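Local atomic coordinates of monoacylglycerol lipase (Palaeococcus ferrophilus, PDB entry 6QE2), a protein that probably hydrolyses monoacylglycerols to glycerol and free fatty acids, as a lipase of the alpha/beta-hydrolase clan. Residues N37-G42 / A248-L253; H51-G56 / D162-D167; I69-I74 / P101-G106; K186-I191 / R212-E217; K229-Y232 / E237-E240. All coordinates share one frame; numbering follows the deposited sequence.

Contact 1. Residues N37-G42 / A248-L253; sequences NGAGFG and AIVEWL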
# COMPACT_ATOMS: atom_id res chain seq x y z
N ASN A 37 13.38 -12.48 -1.23
CA ASN A 37 14.79 -12.74 -0.95
C ASN A 37 15.24 -14.02 -1.64
O ASN A 37 16.34 -14.09 -2.20
CB ASN A 37 15.05 -12.86 0.56
CG ASN A 37 14.92 -11.53 1.29
OD1 ASN A 37 14.76 -11.51 2.50
ND2 ASN A 37 15.01 -10.43 0.55
N GLY A 38 14.40 -15.06 -1.59
CA GLY A 38 14.71 -16.32 -2.25
C GLY A 38 14.87 -16.19 -3.75
O GLY A 38 15.57 -16.99 -4.38
N ALA A 39 14.21 -15.20 -4.36
CA ALA A 39 14.32 -14.95 -5.79
C ALA A 39 15.46 -14.01 -6.15
O ALA A 39 15.69 -13.77 -7.34
CB ALA A 39 13.00 -14.39 -6.33
N GLY A 40 16.17 -13.46 -5.17
CA GLY A 40 17.32 -12.61 -5.42
C GLY A 40 17.14 -11.13 -5.19
O GLY A 40 18.02 -10.35 -5.56
N PHE A 41 16.04 -10.71 -4.57
CA PHE A 41 15.82 -9.30 -4.26
C PHE A 41 16.19 -9.00 -2.82
O PHE A 41 16.00 -9.83 -1.92
CB PHE A 41 14.36 -8.90 -4.49
CG PHE A 41 13.93 -8.94 -5.91
CD1 PHE A 41 13.30 -10.06 -6.42
CD2 PHE A 41 14.16 -7.87 -6.75
CE1 PHE A 41 12.91 -10.11 -7.73
CE2 PHE A 41 13.75 -7.91 -8.07
CZ PHE A 41 13.14 -9.03 -8.56
N GLY A 42 16.71 -7.81 -2.60
CA GLY A 42 16.72 -7.24 -1.28
C GLY A 42 15.39 -6.54 -1.06
O GLY A 42 14.77 -6.07 -2.00
N ALA A 248 2.58 -14.34 -8.51
CA ALA A 248 2.45 -13.33 -9.56
C ALA A 248 3.34 -12.14 -9.29
O ALA A 248 3.93 -11.59 -10.18
CB ALA A 248 1.01 -12.87 -9.68
N ILE A 249 3.40 -11.73 -8.04
CA ILE A 249 4.23 -10.61 -7.67
C ILE A 249 5.69 -10.92 -7.95
O ILE A 249 6.37 -10.17 -8.62
CB ILE A 249 4.03 -10.25 -6.20
CG1 ILE A 249 2.66 -9.61 -6.01
CG2 ILE A 249 5.11 -9.31 -5.72
CD1 ILE A 249 2.11 -9.77 -4.62
N VAL A 250 6.16 -12.05 -7.45
CA VAL A 250 7.55 -12.43 -7.65
C VAL A 250 7.88 -12.58 -9.13
O VAL A 250 8.87 -12.06 -9.60
CB VAL A 250 7.92 -13.70 -6.90
CG1 VAL A 250 9.37 -14.07 -7.17
CG2 VAL A 250 7.71 -13.52 -5.41
N GLU A 251 7.04 -13.29 -9.86
CA GLU A 251 7.29 -13.48 -11.28
C GLU A 251 7.36 -12.15 -12.02
O GLU A 251 8.22 -11.96 -12.89
CB GLU A 251 6.21 -14.38 -11.90
CG GLU A 251 6.34 -15.84 -11.51
CD GLU A 251 5.36 -16.75 -12.22
OE1 GLU A 251 4.57 -16.24 -13.05
OE2 GLU A 251 5.38 -17.97 -11.96
N TRP A 252 6.45 -11.21 -11.71
CA TRP A 252 6.48 -9.91 -12.37
C TRP A 252 7.77 -9.17 -12.06
O TRP A 252 8.40 -8.59 -12.95
CB TRP A 252 5.26 -9.09 -11.94
CG TRP A 252 5.04 -7.81 -12.70
CD1 TRP A 252 4.24 -7.64 -13.79
CD2 TRP A 252 5.59 -6.52 -12.40
NE1 TRP A 252 4.26 -6.33 -14.20
CE2 TRP A 252 5.09 -5.62 -13.37
CE3 TRP A 252 6.47 -6.04 -11.42
CZ2 TRP A 252 5.42 -4.27 -13.38
CZ3 TRP A 252 6.80 -4.69 -11.43
CH2 TRP A 252 6.28 -3.82 -12.41
N LEU A 253 8.20 -9.19 -10.79
CA LEU A 253 9.43 -8.50 -10.42
C LEU A 253 10.64 -9.15 -11.08
O LEU A 253 11.53 -8.46 -11.58
CB LEU A 253 9.57 -8.48 -8.91
CG LEU A 253 8.57 -7.51 -8.26
CD1 LEU A 253 8.50 -7.76 -6.76
CD2 LEU A 253 8.97 -6.07 -8.55
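Apolar packing joins the two segments: Phe41 reaches Leu253 with the far end of its ring, CZ lying 3.6 Å from Leu253 CB, while CE1 stands 3.9 Å from the same CB. The ring gets there because Phe41 CG sits beside the backbone N, anti to the carbonyl carbon (chi1 -67°). A second apolar touch, Ala39 CB to Val250 CG1 at 3.7 Å, uses the valine branch that is anti to its own backbone N. The pair of segments belongs to the alpha/beta-hydrolase fold, where helix 30-38 and the C-terminal helix 242-256 pack together, with Leu36 touching both Val250 and Leu253. Cutting Phe41 back to an alanine would probably open a gap beside Leu253 CB and leave Ala39 alone to meet the helix. Among polar atoms, Leu253 O approaches the ring edge near its plane, 3.5 Å from Phe41 CZ, and is also hydrogen-bonded to Ser257 OG. Two hydrogen bonds within 37-42 shape the turn. Asn37 ND2 donates to Phe41 O over 2.7 Å, close to its own amide plane. Gly40 N returns to Asn37 O at 3.0 Å, part of a Schellman motif with positive phi at Gly40.

Contact 2. Residues H51-G56 / D162-D167; sequences HGKSPG and DPLVHD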
# COMPACT_ATOMS: atom_id res chain seq x y z
N HIS A 51 2.76 3.90 13.31
CA HIS A 51 2.42 2.53 12.95
C HIS A 51 3.51 1.60 13.42
O HIS A 51 4.68 1.98 13.49
CB HIS A 51 2.25 2.36 11.44
CG HIS A 51 0.99 2.96 10.89
ND1 HIS A 51 0.85 4.31 10.66
CD2 HIS A 51 -0.18 2.39 10.53
CE1 HIS A 51 -0.36 4.55 10.18
NE2 HIS A 51 -1.00 3.40 10.09
N GLY A 52 3.11 0.37 13.74
CA GLY A 52 4.07 -0.70 14.01
C GLY A 52 5.09 -0.33 15.06
O GLY A 52 4.76 0.18 16.14
N LYS A 53 6.35 -0.60 14.75
CA LYS A 53 7.47 -0.35 15.65
C LYS A 53 8.02 1.07 15.56
O LYS A 53 8.97 1.40 16.27
CB LYS A 53 8.59 -1.35 15.39
CG LYS A 53 8.16 -2.79 15.54
CD LYS A 53 9.25 -3.74 15.06
CE LYS A 53 8.77 -5.18 15.12
NZ LYS A 53 9.87 -6.13 14.82
N SER A 54 7.46 1.89 14.69
CA SER A 54 7.86 3.28 14.58
C SER A 54 7.18 4.10 15.66
O SER A 54 6.13 3.72 16.18
CB SER A 54 7.52 3.81 13.19
OG SER A 54 8.41 3.29 12.22
N PRO A 55 7.78 5.23 16.05
CA PRO A 55 7.19 6.08 17.09
C PRO A 55 6.04 6.92 16.53
O PRO A 55 5.72 6.88 15.34
CB PRO A 55 8.36 6.95 17.53
CG PRO A 55 9.24 7.03 16.34
CD PRO A 55 9.11 5.70 15.65
N GLY A 56 5.42 7.67 17.42
CA GLY A 56 4.42 8.64 17.02
C GLY A 56 3.02 8.21 17.43
O GLY A 56 2.72 7.02 17.60
N ASP A 162 -3.13 -8.96 16.77
CA ASP A 162 -1.82 -8.36 16.61
C ASP A 162 -1.76 -7.09 17.42
O ASP A 162 -2.52 -6.17 17.17
CB ASP A 162 -1.58 -8.05 15.13
CG ASP A 162 -0.14 -7.74 14.81
OD1 ASP A 162 0.55 -7.16 15.65
OD2 ASP A 162 0.29 -8.07 13.70
N PRO A 163 -0.85 -7.01 18.38
CA PRO A 163 -0.73 -5.81 19.22
C PRO A 163 -0.18 -4.58 18.50
O PRO A 163 -0.31 -3.48 19.02
CB PRO A 163 0.23 -6.24 20.33
CG PRO A 163 1.00 -7.35 19.74
CD PRO A 163 0.07 -8.07 18.82
N LEU A 164 0.47 -4.76 17.36
CA LEU A 164 0.99 -3.65 16.58
C LEU A 164 -0.08 -3.07 15.66
O LEU A 164 0.09 -1.98 15.15
CB LEU A 164 2.20 -4.11 15.77
CG LEU A 164 3.41 -4.50 16.62
CD1 LEU A 164 4.55 -4.98 15.75
CD2 LEU A 164 3.85 -3.32 17.45
N VAL A 165 -1.17 -3.81 15.45
CA VAL A 165 -2.25 -3.33 14.60
C VAL A 165 -3.16 -2.44 15.44
O VAL A 165 -3.46 -2.75 16.60
CB VAL A 165 -3.03 -4.50 13.98
CG1 VAL A 165 -4.35 -4.03 13.39
CG2 VAL A 165 -2.20 -5.18 12.91
N HIS A 166 -3.59 -1.32 14.86
CA HIS A 166 -4.48 -0.39 15.55
C HIS A 166 -5.54 0.09 14.57
O HIS A 166 -5.43 -0.12 13.36
CB HIS A 166 -3.71 0.80 16.14
CG HIS A 166 -3.06 1.67 15.11
ND1 HIS A 166 -3.76 2.60 14.37
CD2 HIS A 166 -1.77 1.77 14.71
CE1 HIS A 166 -2.93 3.23 13.56
NE2 HIS A 166 -1.71 2.74 13.74
N ASP A 167 -6.56 0.75 15.10
CA ASP A 167 -7.67 1.23 14.29
C ASP A 167 -7.75 2.76 14.26
O ASP A 167 -8.82 3.32 13.99
CB ASP A 167 -8.99 0.64 14.79
CG ASP A 167 -9.46 1.25 16.11
OD1 ASP A 167 -8.62 1.76 16.88
OD2 ASP A 167 -10.68 1.21 16.37
O HOH W 1 0.40 -0.10 13.05
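His51 and His166 make the tight part of this contact. His166 NE2 sits over one face of the His51 ring, nearer the edge of the ring than its middle, 3.6 Å from His51 CD2 and 3.8 Å from His51 NE2. The two imidazoles meet obliquely, planes at 47° and centroids 4.8 Å apart. His166 holds CG in the crowded position between its backbone N and carbonyl carbon (chi1 64°), which brings the imidazole across to His51. Each ring is fixed by other partners: His51 ND1 by Pro49 O, His166 ND1 by Arg168 N. A phenylalanine in place of His51 would probably leave Pro49 O without this bond and disturb the ring's angle against His166. The other half is looser. Leu164 CD2 lies 3.8 Å from Gly52 O, and Leu164 CD1 only grazes exposed Lys53, 4.2 Å from its CG. A water links the two backbones, accepting from Gly52 N at 2.8 Å and donating to Leu164 O at 2.8 Å. With bound glycerol about 7 Å from the His51 side chain, this is the border where a loop following strand 42-46 meets the helical insertion that, as in related alpha/beta hydrolases, probably forms the cap over the substrate pocket.

Contact 3. Residues I69-I74 / P101-G106; sequences IIDSII and PDKIMG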
# COMPACT_ATOMS: atom_id res chain seq x y z
N ILE A 69 9.63 9.60 3.05
CA ILE A 69 10.36 8.48 3.63
C ILE A 69 10.94 7.65 2.48
O ILE A 69 12.09 7.27 2.50
CB ILE A 69 9.48 7.62 4.54
CG1 ILE A 69 9.18 8.37 5.84
CG2 ILE A 69 10.13 6.29 4.85
CD1 ILE A 69 8.02 7.81 6.62
N ILE A 70 10.14 7.43 1.45
CA ILE A 70 10.60 6.68 0.28
C ILE A 70 11.76 7.42 -0.40
O ILE A 70 12.71 6.81 -0.82
CB ILE A 70 9.47 6.41 -0.72
CG1 ILE A 70 8.41 5.50 -0.09
CG2 ILE A 70 10.01 5.77 -1.98
CD1 ILE A 70 7.11 5.47 -0.85
N ASP A 71 11.67 8.75 -0.47
CA ASP A 71 12.75 9.57 -1.03
C ASP A 71 14.04 9.25 -0.29
O ASP A 71 15.06 9.01 -0.90
CB ASP A 71 12.46 11.05 -0.83
CG ASP A 71 11.48 11.61 -1.82
OD1 ASP A 71 11.28 11.02 -2.89
OD2 ASP A 71 10.92 12.67 -1.53
N SER A 72 13.98 9.29 1.04
CA SER A 72 15.12 9.00 1.89
C SER A 72 15.67 7.60 1.67
O SER A 72 16.87 7.41 1.68
CB SER A 72 14.76 9.21 3.36
OG SER A 72 14.13 8.09 3.92
N ILE A 73 14.79 6.62 1.48
CA ILE A 73 15.25 5.26 1.26
C ILE A 73 15.98 5.15 -0.07
O ILE A 73 17.02 4.48 -0.17
CB ILE A 73 14.06 4.28 1.34
CG1 ILE A 73 13.49 4.24 2.76
CG2 ILE A 73 14.48 2.89 0.87
CD1 ILE A 73 12.17 3.49 2.87
N ILE A 74 15.45 5.79 -1.12
CA ILE A 74 16.12 5.75 -2.42
C ILE A 74 17.47 6.46 -2.35
O ILE A 74 18.45 6.01 -2.96
CB ILE A 74 15.20 6.33 -3.51
CG1 ILE A 74 13.99 5.42 -3.71
CG2 ILE A 74 15.94 6.51 -4.83
CD1 ILE A 74 12.97 5.96 -4.69
N PRO A 101 8.60 10.27 -11.02
CA PRO A 101 8.40 9.23 -12.05
C PRO A 101 9.67 8.53 -12.49
O PRO A 101 9.60 7.36 -12.91
CB PRO A 101 7.76 10.00 -13.22
CG PRO A 101 7.38 11.33 -12.68
CD PRO A 101 8.26 11.61 -11.52
N ASP A 102 10.79 9.22 -12.47
CA ASP A 102 12.03 8.64 -12.95
C ASP A 102 12.92 7.99 -11.90
O ASP A 102 14.02 7.57 -12.20
CB ASP A 102 12.84 9.71 -13.70
CG ASP A 102 12.06 10.35 -14.83
OD1 ASP A 102 11.36 9.64 -15.56
OD2 ASP A 102 12.15 11.58 -14.99
N LYS A 103 12.42 7.89 -10.67
CA LYS A 103 13.20 7.34 -9.57
C LYS A 103 13.01 5.86 -9.24
O LYS A 103 13.69 5.34 -8.37
CB LYS A 103 12.97 8.17 -8.32
CG LYS A 103 13.53 9.57 -8.40
CD LYS A 103 13.26 10.36 -7.12
CE LYS A 103 14.10 9.86 -5.95
NZ LYS A 103 15.55 10.08 -6.20
N ILE A 104 12.12 5.17 -9.93
CA ILE A 104 11.86 3.77 -9.63
C ILE A 104 11.90 2.88 -10.86
O ILE A 104 11.76 3.35 -11.97
CB ILE A 104 10.49 3.60 -8.96
CG1 ILE A 104 9.39 4.09 -9.88
CG2 ILE A 104 10.44 4.36 -7.64
CD1 ILE A 104 7.99 3.79 -9.39
N MET A 105 12.09 1.58 -10.65
CA MET A 105 12.11 0.60 -11.73
C MET A 105 10.72 0.11 -12.09
O MET A 105 10.54 -0.44 -13.19
CB MET A 105 12.96 -0.61 -11.33
CG MET A 105 14.43 -0.32 -11.12
SD MET A 105 15.16 0.38 -12.61
CE MET A 105 15.02 -1.01 -13.73
N GLY A 106 9.75 0.30 -11.22
CA GLY A 106 8.42 -0.25 -11.40
C GLY A 106 7.66 -0.20 -10.09
O GLY A 106 8.23 -0.01 -9.01
O HOH W 2 15.68 10.37 -3.32
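Lys103 folds its side chain over Ile74, and the loop 101-106 meets helix 63-77 chiefly there. The lysine chain is bent at both of its last torsions (chi3 71°, chi4 65°), which curls the ammonium end over the isoleucine's beta branch: NZ is 3.8 Å and CE 4.0 Å from Ile74 CG2. Beyond the methyl group the ammonium finds a water 2.9 Å from NZ, which in turn donates to Asp71 O at 2.8 Å. The Asp71 carboxylate is not a salt-bridge partner of the lysine, its OD1 remaining 5.5 Å from Lys103 NZ; it is held instead by Tyr96 OH and by a salt bridge to Arg100. Opposite charge at that range would probably still add a mild attraction. The backbone of Lys103 joins in through its carbonyl O, which lies 3.8 Å from Ile74 CD1. One residue on, Ile104 extends the apolar patch more loosely, with CG2 4.2 Å from the same CD1, and its side chain also touches Leu83 and Ala97. Met105 and Gly106 then turn to backbone bonds with Pro81 and Leu83, where the chain enters the sheet. The loop thus ends the beta-alpha-beta crossover running from strand 82-86 through helix 88-99 to strand 106-110, and the contact sets helix 63-77 against that crossover in the alpha/beta-hydrolase core.

Contact 4. Residues K186-I191 / R212-E217; sequences KEAERI and RRLFEE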
# COMPACT_ATOMS: atom_id res chain seq x y z
N LYS A 186 -6.04 11.70 -11.39
CA LYS A 186 -5.80 12.88 -12.22
C LYS A 186 -4.41 12.85 -12.84
O LYS A 186 -4.23 13.29 -13.99
CB LYS A 186 -5.98 14.15 -11.40
CG LYS A 186 -7.43 14.47 -11.08
CD LYS A 186 -7.55 15.74 -10.26
CE LYS A 186 -9.01 16.06 -9.97
NZ LYS A 186 -9.15 17.26 -9.10
N GLU A 187 -3.41 12.33 -12.12
CA GLU A 187 -2.03 12.34 -12.56
C GLU A 187 -1.56 11.00 -13.11
O GLU A 187 -0.35 10.76 -13.19
CB GLU A 187 -1.12 12.80 -11.41
CG GLU A 187 -1.51 14.15 -10.84
CD GLU A 187 -0.52 14.68 -9.83
OE1 GLU A 187 0.55 14.06 -9.63
OE2 GLU A 187 -0.80 15.74 -9.22
N ALA A 188 -2.50 10.13 -13.50
CA ALA A 188 -2.15 8.77 -13.93
C ALA A 188 -1.16 8.79 -15.09
O ALA A 188 -0.28 7.92 -15.18
CB ALA A 188 -3.41 8.01 -14.32
N GLU A 189 -1.28 9.77 -15.99
CA GLU A 189 -0.41 9.85 -17.15
C GLU A 189 1.04 10.19 -16.81
O GLU A 189 1.91 10.08 -17.68
CB GLU A 189 -0.96 10.86 -18.16
CG GLU A 189 -2.33 10.49 -18.68
CD GLU A 189 -2.68 11.18 -19.99
OE1 GLU A 189 -1.95 12.10 -20.39
OE2 GLU A 189 -3.69 10.78 -20.61
N ARG A 190 1.32 10.62 -15.57
CA ARG A 190 2.68 10.94 -15.18
C ARG A 190 3.54 9.70 -14.95
O ARG A 190 4.77 9.81 -14.95
CB ARG A 190 2.69 11.80 -13.91
CG ARG A 190 1.96 13.12 -14.07
CD ARG A 190 2.12 14.00 -12.83
NE ARG A 190 3.49 14.44 -12.62
CZ ARG A 190 3.94 14.98 -11.48
NH1 ARG A 190 3.11 15.13 -10.45
NH2 ARG A 190 5.20 15.36 -11.37
N ILE A 191 2.92 8.54 -14.75
CA ILE A 191 3.68 7.33 -14.49
C ILE A 191 4.42 6.92 -15.76
O ILE A 191 3.81 6.81 -16.84
CB ILE A 191 2.78 6.20 -13.99
CG1 ILE A 191 2.21 6.59 -12.60
CG2 ILE A 191 3.63 4.89 -13.91
CD1 ILE A 191 1.47 5.51 -11.90
N ARG A 212 -9.36 -0.61 -11.84
CA ARG A 212 -9.74 -0.76 -13.24
C ARG A 212 -9.74 0.59 -13.93
O ARG A 212 -9.32 0.69 -15.05
CB ARG A 212 -11.09 -1.46 -13.38
CG ARG A 212 -11.17 -2.82 -12.73
CD ARG A 212 -12.45 -3.57 -13.09
NE ARG A 212 -12.60 -4.80 -12.32
CZ ARG A 212 -13.46 -4.96 -11.33
NH1 ARG A 212 -14.27 -3.98 -11.00
NH2 ARG A 212 -13.52 -6.10 -10.68
N ARG A 213 -10.24 1.63 -13.26
CA ARG A 213 -10.21 2.96 -13.86
C ARG A 213 -8.78 3.45 -14.04
O ARG A 213 -8.44 4.01 -15.05
CB ARG A 213 -10.98 3.98 -13.04
CG ARG A 213 -12.46 3.72 -12.90
CD ARG A 213 -13.19 3.76 -14.23
NE ARG A 213 -13.39 2.42 -14.74
CZ ARG A 213 -12.94 2.00 -15.91
NH1 ARG A 213 -13.15 0.74 -16.28
NH2 ARG A 213 -12.30 2.83 -16.70
N LEU A 214 -7.95 3.21 -13.04
CA LEU A 214 -6.57 3.64 -13.09
C LEU A 214 -5.83 2.97 -14.24
O LEU A 214 -5.06 3.60 -14.94
CB LEU A 214 -5.83 3.36 -11.79
CG LEU A 214 -4.38 3.85 -11.81
CD1 LEU A 214 -4.33 5.36 -11.84
CD2 LEU A 214 -3.61 3.32 -10.63
N PHE A 215 -6.10 1.69 -14.46
CA PHE A 215 -5.45 0.95 -15.51
C PHE A 215 -5.72 1.61 -16.86
O PHE A 215 -4.82 1.80 -17.66
CB PHE A 215 -5.97 -0.47 -15.51
CG PHE A 215 -5.36 -1.35 -16.55
CD1 PHE A 215 -4.16 -1.96 -16.34
CD2 PHE A 215 -6.01 -1.56 -17.75
CE1 PHE A 215 -3.60 -2.77 -17.29
CE2 PHE A 215 -5.46 -2.38 -18.71
CZ PHE A 215 -4.25 -2.98 -18.48
N GLU A 216 -6.97 1.98 -17.10
CA GLU A 216 -7.35 2.65 -18.33
C GLU A 216 -6.80 4.08 -18.42
O GLU A 216 -6.57 4.59 -19.49
CB GLU A 216 -8.86 2.57 -18.53
CG GLU A 216 -9.34 1.16 -18.23
CD GLU A 216 -10.68 0.80 -18.82
OE1 GLU A 216 -11.57 1.65 -18.86
OE2 GLU A 216 -10.83 -0.37 -19.22
N GLU A 217 -6.58 4.70 -17.27
CA GLU A 217 -6.08 6.06 -17.22
C GLU A 217 -4.58 6.13 -17.45
O GLU A 217 -4.06 7.13 -17.89
CB GLU A 217 -6.42 6.70 -15.87
CG GLU A 217 -7.86 7.15 -15.77
CD GLU A 217 -8.35 7.25 -14.34
OE1 GLU A 217 -9.46 7.74 -14.11
OE2 GLU A 217 -7.62 6.82 -13.44
O HOH W 3 -5.56 9.64 -18.49
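Ala188 points its methyl group at helix 209-217, the helix of the beta-alpha-beta crossover between strands 195-200 and 223-228 of the alpha/beta-hydrolase sheet. The short 3-10 turn 188-190, which follows helix 171-186 and precedes strand 195-200, packs here against the last turn of that helix. Ala188 CB meets two side chains, Glu217 CB at 3.6 Å and Leu214 CD1 at 3.7 Å. Leu214 CG lies opposite its backbone N, beside the carbonyl carbon (chi1 -178°), and the second torsion of 68° turns CD1 to the alanine; the same side chain also touches Ile94 and Leu114. Glu217 packs its CB on Ala188 as it leaves the helix; from there CG lies beside the backbone N and the chain runs out extended, which carries OE2 to His185 ND1. Two ion pairs, each internal to one segment, accompany the packing. Arg190 NH1 bonds Glu187 OE1 at 2.9 Å, with the oxygen met from above the carboxylate plane; OE1 also pairs with Arg95. Arg213 NH2 grips Glu216 OE1 at 2.6 Å, the oxygen lying in the guanidinium plane, and Arg213 NE has a further salt bridge to Glu209. At the more exposed side, Glu189 lays its CG 3.9 Å from Glu217 O, its chain extended beyond that carbon. A single water bridges the pair, donating to Glu189 OE2 at 3.0 Å and to Glu217 O at 3.0 Å.

Contact 5. Residues K229-Y232 / E237-E240; sequences KGAY and EDPE
Asp238 directs its carboxylate at Ala231. Its CB points toward 229-232, and CG continues anti to the backbone N (chi1 -169°), coming 4.2 Å from Ala231 CB. At the tip the two oxygens part company. OD2 leans over the alanine, 3.9 Å from Ala231 CA and 4.0 Å from Ala231 CB, a loose approach without a bond. It also receives a water's hydrogen bond at 2.7 Å; that water accepts from Tyr232 N at 3.1 Å, so a bridge of one molecule spans the segments. OD2 also takes a salt bridge from Arg151 NE. OD1 turns back to its own segment, accepting a weak bond from Glu240 N at 3.1 Å and another weak one from Trp241 N. Glu240 stretches out in the same direction, bringing OE1 to 4.0 Å from Lys229 O. A water lies between these two oxygens, though its distance to the carboxylate is too short to be trusted. Glu240 OE1 has its firmer partner in Arg151 NH2. The loop after strand 223-228 carries, just beyond Tyr232, the histidine of a probable Ser-His-Asp triad. With no direct hydrogen bond between them, the segments are joined by water and loose packing, while Arg151 holds the two carboxylates of 237-240 together and its positive charge would probably keep both ionised.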
# COMPACT_ATOMS: atom_id res chain seq x y z
N LYS A 229 -10.70 -13.70 -8.38
CA LYS A 229 -12.14 -13.81 -8.26
C LYS A 229 -12.54 -14.29 -6.87
O LYS A 229 -12.11 -15.35 -6.41
CB LYS A 229 -12.67 -14.76 -9.32
CG LYS A 229 -14.19 -14.93 -9.30
CD LYS A 229 -14.64 -15.88 -10.39
CE LYS A 229 -16.15 -16.06 -10.37
NZ LYS A 229 -16.85 -14.76 -10.54
N GLY A 230 -13.36 -13.48 -6.19
CA GLY A 230 -13.88 -13.82 -4.88
C GLY A 230 -13.05 -13.34 -3.71
O GLY A 230 -13.55 -13.32 -2.58
N ALA A 231 -11.79 -12.96 -3.93
CA ALA A 231 -10.94 -12.56 -2.83
C ALA A 231 -11.41 -11.24 -2.22
O ALA A 231 -12.02 -10.40 -2.90
CB ALA A 231 -9.48 -12.43 -3.28
N TYR A 232 -11.13 -11.07 -0.93
CA TYR A 232 -11.45 -9.85 -0.21
C TYR A 232 -10.29 -8.86 -0.36
O TYR A 232 -9.52 -8.92 -1.32
CB TYR A 232 -11.73 -10.17 1.27
CG TYR A 232 -13.05 -10.87 1.53
CD1 TYR A 232 -13.91 -11.20 0.50
CD2 TYR A 232 -13.43 -11.20 2.83
CE1 TYR A 232 -15.11 -11.84 0.75
CE2 TYR A 232 -14.63 -11.83 3.08
CZ TYR A 232 -15.46 -12.15 2.05
OH TYR A 232 -16.66 -12.78 2.30
N GLU A 237 -3.34 -13.95 2.35
CA GLU A 237 -3.68 -15.17 3.05
C GLU A 237 -4.96 -15.84 2.58
O GLU A 237 -5.49 -16.72 3.26
CB GLU A 237 -3.72 -14.91 4.56
CG GLU A 237 -2.55 -14.08 5.06
CD GLU A 237 -2.53 -13.93 6.56
OE1 GLU A 237 -2.21 -14.92 7.26
OE2 GLU A 237 -2.82 -12.82 7.05
N ASP A 238 -5.47 -15.43 1.43
CA ASP A 238 -6.70 -16.01 0.91
C ASP A 238 -6.45 -17.49 0.68
O ASP A 238 -5.43 -17.87 0.13
CB ASP A 238 -7.08 -15.35 -0.41
CG ASP A 238 -8.48 -15.71 -0.87
OD1 ASP A 238 -8.61 -16.59 -1.74
OD2 ASP A 238 -9.44 -15.12 -0.35
N PRO A 239 -7.46 -18.33 1.06
CA PRO A 239 -7.35 -19.79 0.90
C PRO A 239 -7.20 -20.20 -0.53
O PRO A 239 -6.36 -21.05 -0.84
CB PRO A 239 -8.67 -20.29 1.51
CG PRO A 239 -9.14 -19.14 2.44
CD PRO A 239 -8.78 -17.94 1.64
N GLU A 240 -7.94 -19.57 -1.42
CA GLU A 240 -7.89 -19.93 -2.83
C GLU A 240 -6.71 -19.28 -3.54
O GLU A 240 -6.05 -19.93 -4.36
CB GLU A 240 -9.21 -19.52 -3.50
CG GLU A 240 -9.26 -19.82 -4.97
CD GLU A 240 -10.59 -19.49 -5.59
OE1 GLU A 240 -11.49 -18.95 -4.88
OE2 GLU A 240 -10.75 -19.75 -6.82
O HOH W 4 -13.57 -17.82 -5.29
O HOH W 5 -9.41 -12.77 0.94

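From the N terminus, 37-42 opens contact 1, which ties the end of helix 30-38 to the C-terminal helix 242-256, so its loop encloses all the others. Next 51-56 opens contact 2, joining the loop after strand 42-46 to the helical insertion at 162-167; contact 3, setting helix 63-77 against the loop before strand 106-110, lies wholly within it. Contacts 4 and 5 follow in series: contact 4 joins the turn before strand 195-200 to helix 209-217, and contact 5 closes a short loop of its own after the last strand. None cross. Contact 3 touches contact 1 through Gly106 and Trp252, and contact 4 through Pro101 and Arg190; contacts 2 and 5 stand apart.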